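PDB 4U5A: sporozoite microneme protein essential for cell traversal from Plasmodium berghei, which is a microneme protein of the malaria sporozoite, built as a four-helix bundle and essential for the traversal of host cells. Local coordinates for residues N23-T28 against K107-L112; L37-S42 against K52-Y57; N116-S121 against E138-N143; H122-Y127 against K134-S139. One frame throughout, in Å; residues are numbered along the deposited sequence.

Contact 1: residues N23-T28 against K107-L112; sequences NDINAT and KKLNSL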
loop_
_atom_site.group_PDB
_atom_site.type_symbol
_atom_site.label_atom_id
_atom_site.label_comp_id
_atom_site.label_asym_id
_atom_site.label_seq_id
_atom_site.Cartn_x
_atom_site.Cartn_y
_atom_site.Cartn_z
ATOM N N ASN A 23 9.974 -7.851 -4.180
ATOM C CA ASN A 23 10.176 -8.061 -2.746
ATOM C C ASN A 23 9.542 -6.956 -1.904
ATOM O O ASN A 23 8.799 -7.231 -0.951
ATOM C CB ASN A 23 11.670 -8.149 -2.425
ATOM C CG ASN A 23 12.309 -9.416 -2.954
ATOM O OD1 ASN A 23 11.628 -10.401 -3.234
ATOM N ND2 ASN A 23 13.628 -9.392 -3.103
ATOM N N ASP A 24 9.831 -5.708 -2.268
ATOM C CA ASP A 24 9.276 -4.560 -1.557
ATOM C C ASP A 24 7.742 -4.569 -1.591
ATOM O O ASP A 24 7.083 -4.334 -0.570
ATOM C CB ASP A 24 9.821 -3.256 -2.149
ATOM C CG ASP A 24 11.338 -3.162 -2.060
ATOM O OD1 ASP A 24 11.932 -3.830 -1.187
ATOM O OD2 ASP A 24 11.938 -2.416 -2.864
ATOM N N ILE A 25 7.184 -4.855 -2.766
ATOM C CA ILE A 25 5.736 -4.936 -2.931
ATOM C C ILE A 25 5.125 -6.035 -2.057
ATOM O O ILE A 25 4.087 -5.824 -1.428
ATOM C CB ILE A 25 5.350 -5.171 -4.408
ATOM C CG1 ILE A 25 5.651 -3.922 -5.237
ATOM C CG2 ILE A 25 3.874 -5.505 -4.540
ATOM C CD1 ILE A 25 4.742 -2.752 -4.925
ATOM N N ASN A 26 5.768 -7.200 -2.005
ATOM C CA ASN A 26 5.266 -8.296 -1.177
ATOM C C ASN A 26 5.310 -7.914 0.302
ATOM O O ASN A 26 4.412 -8.269 1.074
ATOM C CB ASN A 26 6.062 -9.569 -1.427
ATOM N N ALA A 27 6.353 -7.185 0.691
ATOM C CA ALA A 27 6.456 -6.684 2.057
ATOM C C ALA A 27 5.289 -5.747 2.389
ATOM O O ALA A 27 4.652 -5.873 3.444
ATOM C CB ALA A 27 7.787 -5.975 2.262
ATOM N N THR A 28 5.018 -4.810 1.485
ATOM C CA THR A 28 3.871 -3.913 1.624
ATOM C C THR A 28 2.562 -4.695 1.754
ATOM O O THR A 28 1.711 -4.388 2.602
ATOM C CB THR A 28 3.767 -2.954 0.426
ATOM O OG1 THR A 28 4.956 -2.158 0.340
ATOM C CG2 THR A 28 2.561 -2.043 0.572
ATOM N N LYS A 107 7.158 5.050 -1.757
ATOM C CA LYS A 107 6.897 6.160 -0.842
ATOM C C LYS A 107 5.399 6.417 -0.710
ATOM O O LYS A 107 4.875 6.566 0.408
ATOM C CB LYS A 107 7.611 7.420 -1.307
ATOM N N LYS A 108 4.708 6.456 -1.850
ATOM C CA LYS A 108 3.267 6.692 -1.835
ATOM C C LYS A 108 2.543 5.584 -1.062
ATOM O O LYS A 108 1.628 5.844 -0.265
ATOM C CB LYS A 108 2.722 6.782 -3.260
ATOM C CG LYS A 108 3.361 7.876 -4.107
ATOM C CD LYS A 108 3.201 9.260 -3.496
ATOM C CE LYS A 108 1.979 9.987 -4.038
ATOM N NZ LYS A 108 1.924 11.398 -3.555
ATOM N N LEU A 109 2.981 4.348 -1.285
ATOM C CA LEU A 109 2.408 3.191 -0.606
ATOM C C LEU A 109 2.614 3.254 0.908
ATOM O O LEU A 109 1.695 2.962 1.668
ATOM C CB LEU A 109 3.003 1.900 -1.172
ATOM C CG LEU A 109 2.394 1.451 -2.507
ATOM C CD1 LEU A 109 3.118 0.234 -3.069
ATOM C CD2 LEU A 109 0.907 1.171 -2.354
ATOM N N ASN A 110 3.816 3.621 1.344
ATOM C CA ASN A 110 4.100 3.738 2.775
ATOM C C ASN A 110 3.267 4.845 3.441
ATOM O O ASN A 110 2.759 4.673 4.561
ATOM C CB ASN A 110 5.595 3.991 3.002
ATOM C CG ASN A 110 6.454 2.764 2.710
ATOM O OD1 ASN A 110 6.010 1.626 2.859
ATOM N ND2 ASN A 110 7.695 2.999 2.293
ATOM N N SER A 111 3.112 5.969 2.743
ATOM C CA SER A 111 2.244 7.042 3.225
ATOM C C SER A 111 0.814 6.519 3.421
ATOM O O SER A 111 0.174 6.737 4.470
ATOM C CB SER A 111 2.264 8.215 2.238
ATOM O OG SER A 111 1.438 9.283 2.670
ATOM N N LEU A 112 0.345 5.798 2.406
ATOM C CA LEU A 112 -0.974 5.177 2.417
ATOM C C LEU A 112 -1.134 4.225 3.605
ATOM O O LEU A 112 -2.194 4.176 4.250
ATOM C CB LEU A 112 -1.195 4.431 1.101
ATOM C CG LEU A 112 -2.525 4.636 0.376
ATOM C CD1 LEU A 112 -2.866 6.114 0.279
ATOM C CD2 LEU A 112 -2.458 4.026 -1.010
#
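I25 is the first residue of 23-28 to meet 107-112, and it does so through the end of its longer branch: CD1 lies 3.9 Å from CD1 of L109. The bond from its backbone to CB leads away from the other helix, so the reach comes from CG1 and CD1 bending back, and the isoleucine crosses the leucine at about a right angle. Both residues are buried, and their branched hydrocarbon ends suit the interior of a four-helix bundle. Helices 10-39 and 88-126 run the same general way here, while L65 of helix 59-84 touches I25, T28 and L109, and L188 of helix 167-197 packs on L109, so all four long helices meet around this point. One turn on, T28 points its CB at the partner and offers the methyl CG2, 4.3 Å from CD1 of L109. Threonine suits the place because, with OG1 beside its backbone N (chi1 -60°) and CG2 anti to it, the methyl faces L109 while the hydroxyl is bonded within its own helix. OG1 donates to D24 O over 3.2 Å, approaching from above the carbonyl plane, and D24 O also accepts the backbone N-H of T28.

Contact 2: residues L37-S42 against K52-Y57; sequences LDIEAS and KLLSKY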
loop_
_atom_site.group_PDB
_atom_site.type_symbol
_atom_site.label_atom_id
_atom_site.label_comp_id
_atom_site.label_asym_id
_atom_site.label_seq_id
_atom_site.Cartn_x
_atom_site.Cartn_y
_atom_site.Cartn_z
ATOM N N LEU A 37 -5.777 -8.116 9.474
ATOM C CA LEU A 37 -5.780 -9.157 10.499
ATOM C C LEU A 37 -5.933 -8.555 11.890
ATOM O O LEU A 37 -6.664 -9.084 12.729
ATOM C CB LEU A 37 -4.499 -9.993 10.426
ATOM C CG LEU A 37 -4.311 -10.866 9.181
ATOM C CD1 LEU A 37 -3.047 -11.699 9.287
ATOM C CD2 LEU A 37 -5.521 -11.757 8.950
ATOM N N ASP A 38 -5.225 -7.456 12.136
ATOM C CA ASP A 38 -5.306 -6.767 13.417
ATOM C C ASP A 38 -6.708 -6.209 13.634
ATOM O O ASP A 38 -7.195 -6.157 14.763
ATOM C CB ASP A 38 -4.268 -5.644 13.498
ATOM C CG ASP A 38 -2.850 -6.167 13.588
ATOM O OD1 ASP A 38 -2.672 -7.340 13.981
ATOM O OD2 ASP A 38 -1.914 -5.408 13.255
ATOM N N ILE A 39 -7.362 -5.805 12.549
ATOM C CA ILE A 39 -8.744 -5.342 12.653
ATOM C C ILE A 39 -9.696 -6.505 12.929
ATOM O O ILE A 39 -10.669 -6.357 13.668
ATOM C CB ILE A 39 -9.199 -4.606 11.375
ATOM C CG1 ILE A 39 -8.310 -3.391 11.110
ATOM C CG2 ILE A 39 -10.652 -4.162 11.492
ATOM C CD1 ILE A 39 -8.751 -2.558 9.925
ATOM N N GLU A 40 -9.404 -7.675 12.366
ATOM C CA GLU A 40 -10.251 -8.845 12.582
ATOM C C GLU A 40 -10.052 -9.470 13.964
ATOM O O GLU A 40 -10.048 -10.692 14.105
ATOM C CB GLU A 40 -9.946 -9.896 11.509
ATOM C CG GLU A 40 -10.173 -9.429 10.078
ATOM C CD GLU A 40 -9.632 -10.411 9.051
ATOM O OE1 GLU A 40 -9.288 -11.551 9.434
ATOM O OE2 GLU A 40 -9.520 -10.032 7.866
ATOM N N ALA A 41 -9.891 -8.627 14.980
ATOM C CA ALA A 41 -9.839 -9.071 16.369
ATOM C C ALA A 41 -10.512 -8.071 17.317
ATOM O O ALA A 41 -9.815 -7.323 17.999
ATOM C CB ALA A 41 -8.399 -9.316 16.791
ATOM N N SER A 42 -11.844 -8.036 17.363
ATOM C CA SER A 42 -12.705 -8.868 16.531
ATOM C C SER A 42 -13.396 -8.036 15.455
ATOM O O SER A 42 -14.488 -7.509 15.667
ATOM C CB SER A 42 -13.745 -9.584 17.390
ATOM O OG SER A 42 -13.121 -10.470 18.301
ATOM N N LYS A 52 -15.595 -12.262 8.251
ATOM C CA LYS A 52 -15.609 -12.777 6.885
ATOM C C LYS A 52 -15.698 -11.617 5.901
ATOM O O LYS A 52 -15.097 -11.645 4.823
ATOM C CB LYS A 52 -16.767 -13.742 6.688
ATOM N N LEU A 53 -16.443 -10.589 6.299
ATOM C CA LEU A 53 -16.627 -9.395 5.486
ATOM C C LEU A 53 -15.293 -8.685 5.273
ATOM O O LEU A 53 -14.943 -8.308 4.151
ATOM C CB LEU A 53 -17.626 -8.453 6.149
ATOM C CG LEU A 53 -17.967 -7.159 5.414
ATOM C CD1 LEU A 53 -18.743 -7.442 4.136
ATOM C CD2 LEU A 53 -18.736 -6.234 6.328
ATOM N N LEU A 54 -14.553 -8.502 6.365
ATOM C CA LEU A 54 -13.261 -7.829 6.304
ATOM C C LEU A 54 -12.241 -8.645 5.519
ATOM O O LEU A 54 -11.431 -8.090 4.772
ATOM C CB LEU A 54 -12.733 -7.559 7.714
ATOM C CG LEU A 54 -13.536 -6.595 8.590
ATOM C CD1 LEU A 54 -12.967 -6.564 9.993
ATOM C CD2 LEU A 54 -13.537 -5.204 7.987
ATOM N N SER A 55 -12.290 -9.964 5.685
ATOM C CA SER A 55 -11.396 -10.854 4.951
ATOM C C SER A 55 -11.691 -10.794 3.462
ATOM O O SER A 55 -10.789 -10.932 2.637
ATOM C CB SER A 55 -11.516 -12.289 5.463
ATOM O OG SER A 55 -10.880 -12.434 6.723
ATOM N N LYS A 56 -12.961 -10.592 3.121
ATOM C CA LYS A 56 -13.332 -10.341 1.736
ATOM C C LYS A 56 -12.713 -9.023 1.276
ATOM O O LYS A 56 -12.108 -8.955 0.206
ATOM C CB LYS A 56 -14.847 -10.313 1.575
ATOM N N TYR A 57 -12.887 -7.980 2.087
ATOM C CA TYR A 57 -12.353 -6.652 1.779
ATOM C C TYR A 57 -10.845 -6.653 1.532
ATOM O O TYR A 57 -10.336 -5.855 0.749
ATOM C CB TYR A 57 -12.675 -5.674 2.912
ATOM C CG TYR A 57 -14.047 -5.046 2.822
ATOM C CD1 TYR A 57 -14.887 -5.307 1.748
ATOM C CD2 TYR A 57 -14.500 -4.187 3.810
ATOM C CE1 TYR A 57 -16.144 -4.731 1.665
ATOM C CE2 TYR A 57 -15.751 -3.607 3.732
ATOM C CZ TYR A 57 -16.568 -3.880 2.663
ATOM O OH TYR A 57 -17.813 -3.298 2.597
#
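E40 and S55 form the polar half of this contact, I39 and L54 the apolar half. The hydroxyl OG of S55 gives a weak hydrogen bond to OE2 of E40 at 3.0 Å, but it also lies in weak bonding range of V51 O one turn back in its own helix, so its single proton is not committed to the carboxylate. Beside this pair, the CG methylene of E40 passes 4.0 Å from CB of L54, the two side chains running in opposite directions. A long chain with aliphatic middle and charged end suits such a place, since its stem can pack on leucine while its tip seeks a polar partner. I39 completes the first shell, its CG2 3.7 Å from CD1 of L54 and the two chains meeting at about a right angle.

Further out, E40 is the first residue beyond helix 10-39 to leave helical angles, and from this helix end its extended side chain (chi2 170°) spans to S55 on helix 49-57. K120 and I123 of helix 88-126 are the neighbours of I39. Separately, I174 of helix 167-197 touches L54 and I171 touches L53, tying helix 49-57 to the bundle. The chemistry thus combines apolar packing with one weak, shared hydrogen bond, and the carboxylate, at a partly exposed position, is probably held only loosely by the serine.

Contact 3: residues N116-S121 against E138-N143; sequences NELNKS and ESIKNN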
loop_
_atom_site.group_PDB
_atom_site.type_symbol
_atom_site.label_atom_id
_atom_site.label_comp_id
_atom_site.label_asym_id
_atom_site.label_seq_id
_atom_site.Cartn_x
_atom_site.Cartn_y
_atom_site.Cartn_z
ATOM N N ASN A 116 -3.842 4.470 6.709
ATOM C CA ASN A 116 -4.752 3.382 7.062
ATOM C C ASN A 116 -4.394 2.696 8.384
ATOM O O ASN A 116 -5.143 1.847 8.866
ATOM C CB ASN A 116 -4.822 2.362 5.929
ATOM C CG ASN A 116 -5.649 2.862 4.763
ATOM O OD1 ASN A 116 -6.854 2.620 4.694
ATOM N ND2 ASN A 116 -5.013 3.588 3.852
ATOM N N GLU A 117 -3.248 3.048 8.960
ATOM C CA GLU A 117 -2.928 2.613 10.315
ATOM C C GLU A 117 -3.789 3.423 11.264
ATOM O O GLU A 117 -4.432 2.876 12.175
ATOM C CB GLU A 117 -1.446 2.821 10.641
ATOM C CG GLU A 117 -0.488 1.823 10.016
ATOM C CD GLU A 117 0.906 1.900 10.621
ATOM O OE1 GLU A 117 1.095 2.658 11.597
ATOM O OE2 GLU A 117 1.817 1.213 10.108
ATOM N N LEU A 118 -3.829 4.732 11.029
ATOM C CA LEU A 118 -4.721 5.573 11.822
ATOM C C LEU A 118 -6.189 5.189 11.583
ATOM O O LEU A 118 -6.995 5.170 12.523
ATOM C CB LEU A 118 -4.483 7.055 11.522
ATOM C CG LEU A 118 -5.296 8.043 12.365
ATOM C CD1 LEU A 118 -4.989 7.841 13.836
ATOM C CD2 LEU A 118 -5.000 9.482 11.967
ATOM N N ASN A 119 -6.528 4.869 10.333
ATOM C CA ASN A 119 -7.873 4.383 10.004
ATOM C C ASN A 119 -8.230 3.076 10.731
ATOM O O ASN A 119 -9.355 2.907 11.214
ATOM C CB ASN A 119 -8.012 4.182 8.489
ATOM C CG ASN A 119 -8.281 5.482 7.735
ATOM O OD1 ASN A 119 -8.830 6.440 8.283
ATOM N ND2 ASN A 119 -7.897 5.512 6.462
ATOM N N LYS A 120 -7.266 2.160 10.801
ATOM C CA LYS A 120 -7.417 0.897 11.524
ATOM C C LYS A 120 -7.689 1.135 13.002
ATOM O O LYS A 120 -8.627 0.563 13.569
ATOM C CB LYS A 120 -6.163 0.033 11.363
ATOM C CG LYS A 120 -5.933 -0.950 12.508
ATOM C CD LYS A 120 -4.554 -1.588 12.433
ATOM C CE LYS A 120 -3.883 -1.625 13.799
ATOM N NZ LYS A 120 -3.600 -0.242 14.278
ATOM N N SER A 121 -6.859 1.974 13.621
ATOM C CA SER A 121 -7.039 2.317 15.028
ATOM C C SER A 121 -8.426 2.908 15.263
ATOM O O SER A 121 -9.114 2.554 16.226
ATOM C CB SER A 121 -5.958 3.295 15.494
ATOM O OG SER A 121 -4.676 2.688 15.492
ATOM N N GLU A 138 -4.019 3.255 24.485
ATOM C CA GLU A 138 -2.752 3.709 25.048
ATOM C C GLU A 138 -1.852 4.271 23.949
ATOM O O GLU A 138 -1.103 5.228 24.168
ATOM C CB GLU A 138 -2.047 2.575 25.800
ATOM C CG GLU A 138 -1.430 1.499 24.915
ATOM C CD GLU A 138 -0.643 0.472 25.703
ATOM O OE1 GLU A 138 -0.172 0.807 26.811
ATOM O OE2 GLU A 138 -0.494 -0.670 25.215
ATOM N N SER A 139 -1.973 3.701 22.755
ATOM C CA SER A 139 -1.161 4.118 21.626
ATOM C C SER A 139 -1.684 5.451 21.127
ATOM O O SER A 139 -0.920 6.301 20.669
ATOM C CB SER A 139 -1.195 3.069 20.514
ATOM O OG SER A 139 -0.458 1.913 20.878
ATOM N N ILE A 140 -2.995 5.631 21.224
ATOM C CA ILE A 140 -3.614 6.888 20.845
ATOM C C ILE A 140 -3.270 7.935 21.903
ATOM O O ILE A 140 -2.970 9.082 21.576
ATOM C CB ILE A 140 -5.140 6.746 20.684
ATOM C CG1 ILE A 140 -5.466 5.997 19.390
ATOM C CG2 ILE A 140 -5.813 8.108 20.659
ATOM C CD1 ILE A 140 -5.021 6.726 18.135
ATOM N N LYS A 141 -3.300 7.524 23.169
ATOM C CA LYS A 141 -2.974 8.411 24.286
ATOM C C LYS A 141 -1.537 8.920 24.221
ATOM O O LYS A 141 -1.252 10.040 24.642
ATOM C CB LYS A 141 -3.215 7.703 25.611
ATOM N N ASN A 142 -0.633 8.093 23.698
ATOM C CA ASN A 142 0.768 8.489 23.581
ATOM C C ASN A 142 1.099 9.123 22.232
ATOM O O ASN A 142 2.144 9.753 22.081
ATOM C CB ASN A 142 1.691 7.288 23.811
ATOM C CG ASN A 142 1.448 6.608 25.146
ATOM O OD1 ASN A 142 1.044 7.244 26.121
ATOM N ND2 ASN A 142 1.703 5.304 25.196
ATOM N N ASN A 143 0.213 8.952 21.256
ATOM C CA ASN A 143 0.425 9.500 19.920
ATOM C C ASN A 143 0.578 11.017 19.949
ATOM O O ASN A 143 -0.368 11.747 20.250
ATOM C CB ASN A 143 -0.728 9.095 18.995
ATOM C CG ASN A 143 -0.468 9.440 17.538
ATOM O OD1 ASN A 143 -0.178 10.586 17.195
ATOM N ND2 ASN A 143 -0.572 8.441 16.670
#
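I140 presents the tip of its side chain to two residues of helix 88-126, its CD1 lying 4.4 Å from CD1 of L118 and also 4.4 Å from CB of S121. The contact is light, and side-chain conformation decides it. In I140, CB already points at the long helix; CG1 sits beside the backbone N, and a second bend (chi2 -63°) folds CD1 rather than extending it, bringing the methyl against both partners. L118 starts off obliquely, with CB directed neither at helix 137-142 nor away from it. Its CG stands anti to the backbone N (chi1 -176°), and from there CD1 swings across to the isoleucine. S121 faces the partner directly but contributes carbon only: its OG turns back along its own helix in a weak hydrogen bond to E117 O, 3.3 Å away. Serine suits this position because it is short enough to let the isoleucine come near, and its hydroxyl has a backbone carbonyl to bind. Helix 137-142 thus sits as a small appendage on the outer flank of helix 88-126, with helix 148-155 beside it, whose L150 touches L118 and whose L155 touches I140; on the bundle side, L35 of helix 10-39 packs against E117 and K120.

Contact 4: residues H122-Y127 against K134-S139; sequences HIILKY and KGVLES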
loop_
_atom_site.group_PDB
_atom_site.type_symbol
_atom_site.label_atom_id
_atom_site.label_comp_id
_atom_site.label_asym_id
_atom_site.label_seq_id
_atom_site.Cartn_x
_atom_site.Cartn_y
_atom_site.Cartn_z
ATOM N N HIS A 122 -8.828 3.805 14.367
ATOM C CA HIS A 122 -10.139 4.437 14.437
ATOM C C HIS A 122 -11.263 3.396 14.396
ATOM O O HIS A 122 -12.232 3.478 15.164
ATOM C CB HIS A 122 -10.290 5.441 13.290
ATOM C CG HIS A 122 -11.436 6.387 13.454
ATOM N ND1 HIS A 122 -12.223 6.423 14.586
ATOM C CD2 HIS A 122 -11.932 7.340 12.626
ATOM C CE1 HIS A 122 -13.151 7.351 14.449
ATOM N NE2 HIS A 122 -12.995 7.924 13.266
ATOM N N ILE A 123 -11.128 2.415 13.504
ATOM C CA ILE A 123 -12.128 1.359 13.372
ATOM C C ILE A 123 -12.201 0.492 14.630
ATOM O O ILE A 123 -13.292 0.217 15.139
ATOM C CB ILE A 123 -11.847 0.457 12.147
ATOM C CG1 ILE A 123 -12.085 1.228 10.843
ATOM C CG2 ILE A 123 -12.722 -0.787 12.179
ATOM C CD1 ILE A 123 -11.619 0.492 9.599
ATOM N N ILE A 124 -11.043 0.057 15.124
ATOM C CA ILE A 124 -10.995 -0.759 16.338
ATOM C C ILE A 124 -11.633 -0.024 17.511
ATOM O O ILE A 124 -12.401 -0.613 18.266
ATOM C CB ILE A 124 -9.551 -1.176 16.704
ATOM C CG1 ILE A 124 -9.090 -2.331 15.807
ATOM C CG2 ILE A 124 -9.476 -1.640 18.143
ATOM C CD1 ILE A 124 -7.669 -2.811 16.081
ATOM N N LEU A 125 -11.336 1.264 17.652
ATOM C CA LEU A 125 -11.929 2.041 18.733
ATOM C C LEU A 125 -13.447 2.184 18.594
ATOM O O LEU A 125 -14.187 1.891 19.536
ATOM C CB LEU A 125 -11.290 3.429 18.814
ATOM C CG LEU A 125 -9.887 3.488 19.418
ATOM C CD1 LEU A 125 -9.434 4.925 19.625
ATOM C CD2 LEU A 125 -9.866 2.728 20.729
ATOM N N LYS A 126 -13.910 2.633 17.429
ATOM C CA LYS A 126 -15.329 2.950 17.262
ATOM C C LYS A 126 -16.245 1.734 17.421
ATOM O O LYS A 126 -17.374 1.866 17.895
ATOM C CB LYS A 126 -15.578 3.619 15.906
ATOM C CG LYS A 126 -17.016 4.103 15.718
ATOM C CD LYS A 126 -17.167 4.951 14.464
ATOM C CE LYS A 126 -18.557 5.569 14.361
ATOM N NZ LYS A 126 -19.632 4.559 14.160
ATOM N N TYR A 127 -15.770 0.553 17.032
ATOM C CA TYR A 127 -16.608 -0.645 17.098
ATOM C C TYR A 127 -15.998 -1.749 17.947
ATOM O O TYR A 127 -16.486 -2.024 19.044
ATOM C CB TYR A 127 -16.907 -1.171 15.692
ATOM C CG TYR A 127 -17.742 -0.207 14.888
ATOM C CD1 TYR A 127 -19.099 -0.067 15.137
ATOM C CD2 TYR A 127 -17.173 0.572 13.892
ATOM C CE1 TYR A 127 -19.869 0.821 14.417
ATOM C CE2 TYR A 127 -17.937 1.462 13.163
ATOM C CZ TYR A 127 -19.284 1.582 13.430
ATOM O OH TYR A 127 -20.057 2.466 12.715
ATOM N N LYS A 134 -7.973 -3.494 22.059
ATOM C CA LYS A 134 -8.397 -2.117 22.262
ATOM C C LYS A 134 -7.438 -1.451 23.253
ATOM O O LYS A 134 -7.772 -0.465 23.911
ATOM C CB LYS A 134 -9.848 -2.062 22.755
ATOM C CG LYS A 134 -10.510 -0.694 22.657
ATOM C CD LYS A 134 -12.003 -0.783 22.922
ATOM C CE LYS A 134 -12.649 0.592 22.895
ATOM N NZ LYS A 134 -14.133 0.525 23.009
ATOM N N GLY A 135 -6.233 -2.009 23.350
ATOM C CA GLY A 135 -5.114 -1.333 23.981
ATOM C C GLY A 135 -4.488 -0.420 22.943
ATOM O O GLY A 135 -3.288 -0.150 22.959
ATOM N N VAL A 136 -5.330 0.037 22.024
ATOM C CA VAL A 136 -4.979 1.025 21.021
ATOM C C VAL A 136 -5.178 2.381 21.688
ATOM O O VAL A 136 -4.569 3.383 21.306
ATOM C CB VAL A 136 -5.858 0.863 19.746
ATOM C CG1 VAL A 136 -6.005 2.170 18.983
ATOM C CG2 VAL A 136 -5.297 -0.226 18.846
ATOM N N LEU A 137 -6.011 2.377 22.725
ATOM C CA LEU A 137 -6.252 3.554 23.546
ATOM C C LEU A 137 -4.971 4.123 24.153
ATOM O O LEU A 137 -4.845 5.335 24.309
ATOM C CB LEU A 137 -7.244 3.212 24.660
ATOM C CG LEU A 137 -8.709 2.997 24.270
ATOM C CD1 LEU A 137 -9.474 2.266 25.368
ATOM C CD2 LEU A 137 -9.372 4.325 23.959
ATOM N N GLU A 138 -4.019 3.255 24.485
ATOM C CA GLU A 138 -2.752 3.709 25.048
ATOM C C GLU A 138 -1.852 4.271 23.949
ATOM O O GLU A 138 -1.103 5.228 24.168
ATOM C CB GLU A 138 -2.047 2.575 25.800
ATOM C CG GLU A 138 -1.430 1.499 24.915
ATOM C CD GLU A 138 -0.643 0.472 25.703
ATOM O OE1 GLU A 138 -0.172 0.807 26.811
ATOM O OE2 GLU A 138 -0.494 -0.670 25.215
ATOM N N SER A 139 -1.973 3.701 22.755
ATOM C CA SER A 139 -1.161 4.118 21.626
ATOM C C SER A 139 -1.684 5.451 21.127
ATOM O O SER A 139 -0.920 6.301 20.669
ATOM C CB SER A 139 -1.195 3.069 20.514
ATOM O OG SER A 139 -0.458 1.913 20.878
#
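No flat group lies in the interface where L125 meets K134, V136 and L137; the rings of 122-127 are turned to the other side of the helix end. One face of the Y127 ring carries CG of K126, 3.8 Å above its plane and displaced toward the rim; the chain runs extended past the ring and its final bond turns NZ (chi4 -66°) to donate to Y127 OH at 2.6 Å. F173 of helix 167-197 receives this lysine in a cation-pi contact and the H122 ring in an edge-to-face one, so the aromatic side of the helix end belongs to the bundle.

The other side belongs to the segment 134-137, at the approach to helix 137-142. L125 dominates: its CD2 touches CD2 of L137 at 3.6 Å, and its CG lies 4.1 Å from CG1 of V136, each pair of chains meeting at a slant. K134 passes alongside, with CG 4.0 Å from CD2 of L125. With CG anti to the backbone N (chi1 -165°) and every later bond extended, the chain carries NZ to 3.7 Å from L125 O, too long to count as a bond. I124 finishes the patch, its CD1 4.5 Å from CG2 of V136. Leucine, isoleucine and valine suit a partly buried seam, and L154 and L155 of helix 148-155 widen it by touching L125 and L137. Dispersion and the hydrophobic effect therefore hold 134-137 to the helix end, with the lysine adding its methylenes to that grip and at most a weak electrostatic attraction, probably, between NZ and the L125 carbonyl.

In the fold
The centre of contact 1 lies about 5 Å from the centre of the chain, in the core of the bundle; those of the other three, toward one end, lie about 17 to 22 Å from it. Along the chain, contact 2 is nested within the loop closed by contact 1. Contacts 3 and 4 follow, sharing E138 and S139, their centres about 7 Å apart and contact 4 inside the span of contact 3. Helix 10-39 serves contacts 1 and 2, and helix 88-126 serves contacts 1, 3 and 4. Contact 2 touches contact 3, CG1 of I39 lying 3.7 Å from CG of K120, and contact 4, D38 O lying 3.6 Å from CD1 of I124. The bundle core and the short helices at its end are thereby connected through two long helices.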